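Local coordinates for protein carbonic anhydrase (Unidentified, PDB 3R1W) that probably catalyses the reversible hydration of carbon dioxide to bicarbonate, as a gamma-class carbonic anhydrase with a left-handed beta-helix fold, at residues P20-G23 with E24-V28. Residues are numbered along the deposited sequence; the frame is centred on the assembly and turned at random.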
loop_
_atom_site.group_PDB
_atom_site.type_symbol
_atom_site.label_atom_id
_atom_site.label_comp_id
_atom_site.label_asym_id
_atom_site.label_seq_id
_atom_site.Cartn_x
_atom_site.Cartn_y
_atom_site.Cartn_z
ATOM N N PRO B 20 -8.231 -21.470 5.364
ATOM C CA PRO B 20 -8.422 -21.121 3.951
ATOM C C PRO B 20 -8.439 -22.375 3.075
ATOM O O PRO B 20 -7.690 -23.321 3.333
ATOM C CB PRO B 20 -7.207 -20.248 3.643
ATOM C CG PRO B 20 -6.891 -19.580 4.986
ATOM C CD PRO B 20 -7.199 -20.640 6.018
ATOM N N LYS B 21 -9.308 -22.378 2.068
ATOM C CA LYS B 21 -9.400 -23.485 1.119
ATOM C C LYS B 21 -8.756 -23.069 -0.198
ATOM O O LYS B 21 -9.186 -22.103 -0.830
ATOM C CB LYS B 21 -10.862 -23.878 0.889
ATOM N N LEU B 22 -7.717 -23.795 -0.594
ATOM C CA LEU B 22 -6.977 -23.496 -1.812
ATOM C C LEU B 22 -7.231 -24.564 -2.880
ATOM O O LEU B 22 -7.140 -25.760 -2.605
ATOM C CB LEU B 22 -5.485 -23.453 -1.504
ATOM C CG LEU B 22 -5.044 -22.499 -0.392
ATOM C CD1 LEU B 22 -3.541 -22.601 -0.181
ATOM C CD2 LEU B 22 -5.451 -21.075 -0.714
ATOM N N GLY B 23 -7.530 -24.130 -4.101
ATOM C CA GLY B 23 -7.722 -25.054 -5.208
ATOM C C GLY B 23 -6.415 -25.616 -5.731
ATOM O O GLY B 23 -5.387 -25.559 -5.061
ATOM N N GLU B 24 -6.457 -26.160 -6.944
ATOM C CA GLU B 24 -5.286 -26.769 -7.552
ATOM C C GLU B 24 -4.306 -25.725 -8.068
ATOM O O GLU B 24 -4.709 -24.735 -8.676
ATOM C CB GLU B 24 -5.710 -27.660 -8.725
ATOM C CG GLU B 24 -6.738 -28.714 -8.370
ATOM C CD GLU B 24 -6.170 -29.785 -7.468
ATOM O OE1 GLU B 24 -4.962 -30.083 -7.592
ATOM O OE2 GLU B 24 -6.929 -30.321 -6.631
ATOM N N ARG B 25 -3.019 -25.974 -7.845
ATOM C CA ARG B 25 -1.942 -25.170 -8.428
ATOM C C ARG B 25 -2.005 -23.705 -8.014
ATOM O O ARG B 25 -1.601 -22.837 -8.768
ATOM C CB ARG B 25 -1.953 -25.273 -9.963
ATOM C CG ARG B 25 -2.080 -26.701 -10.498
ATOM C CD ARG B 25 -2.230 -26.733 -12.027
ATOM N NE ARG B 25 -3.491 -26.123 -12.461
ATOM C CZ ARG B 25 -4.660 -26.760 -12.534
ATOM N NH1 ARG B 25 -4.746 -28.057 -12.237
ATOM N NH2 ARG B 25 -5.750 -26.105 -12.926
ATOM N N VAL B 26 -2.512 -23.434 -6.815
ATOM C CA VAL B 26 -2.604 -22.063 -6.334
ATOM C C VAL B 26 -1.227 -21.629 -5.834
ATOM O O VAL B 26 -0.502 -22.426 -5.238
ATOM C CB VAL B 26 -3.643 -21.938 -5.204
ATOM C CG1 VAL B 26 -3.520 -20.596 -4.495
ATOM C CG2 VAL B 26 -5.053 -22.135 -5.761
ATOM N N PHE B 27 -0.844 -20.391 -6.124
ATOM C CA PHE B 27 0.405 -19.855 -5.592
ATOM C C PHE B 27 0.103 -18.791 -4.558
ATOM O O PHE B 27 -0.624 -17.844 -4.840
ATOM C CB PHE B 27 1.235 -19.212 -6.698
ATOM C CG PHE B 27 2.417 -18.402 -6.194
ATOM C CD1 PHE B 27 3.522 -19.032 -5.643
ATOM C CD2 PHE B 27 2.418 -17.009 -6.263
ATOM C CE1 PHE B 27 4.611 -18.292 -5.180
ATOM C CE2 PHE B 27 3.517 -16.270 -5.823
ATOM C CZ PHE B 27 4.604 -16.912 -5.278
ATOM N N VAL B 28 0.666 -18.954 -3.367
ATOM C CA VAL B 28 0.621 -17.896 -2.355
ATOM C C VAL B 28 2.055 -17.580 -1.970
ATOM O O VAL B 28 2.756 -18.443 -1.438
ATOM C CB VAL B 28 -0.157 -18.345 -1.105
ATOM C CG1 VAL B 28 -0.178 -17.230 -0.065
ATOM C CG2 VAL B 28 -1.579 -18.752 -1.481
HETATM O O HOH W 1 -2.695 -25.473 -4.460
#
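Leu22 and Gly23 meet Val26 across a local corner contact, in which a type II beta turn, Gly23 to Val26, swings the chain from strand 21-22 into strand 27-28. The setting is the left-handed beta-helix of the hexapeptide-repeat family: each coil runs through three parallel sheets, and the strands joined here, 21-22 and 27-28, are each at the edge of their sheet within the chain. The example illustrates how such a corner can be closed without a direct turn bond. Gly23 O and Val26 N stand 4.0 Å apart, and a water bridges the two, donating to Gly23 O at 2.8 Å and accepting from Val26 N at 3.1 Å. The backbone nevertheless follows the turn, with Glu24 extended and Arg25 carrying the positive phi of its third position (60°).

Inside the bend, contact passes to apolar branches. Val26 holds CG1 anti to its own N (chi1 167°), which sends that methyl to the leucine and keeps CG2 over the glycine backbone. CG1 meets Leu22 CD2 at 4.3 Å, a loose methyl-to-methyl approach, and both residues also touch Leu40 on the next coil. The outer face of the corner is polar by contrast. The bond to Glu24 CB points away from the preceding segment, and the chain then bends at chi2 (-69°). Its backbone N is bonded to Asp42 OD1, while the Arg25 side chain reaches outward to a salt bridge with Asp43; both partners belong to the next coil's equivalent corner. Beyond the bend, Phe27 turns to Trp47 and helix 162-184. Val26 comes nearest to Gly23, just past strand 21-22, through CG2, 3.5 Å from Gly23 O and 3.6 Å from Gly23 N.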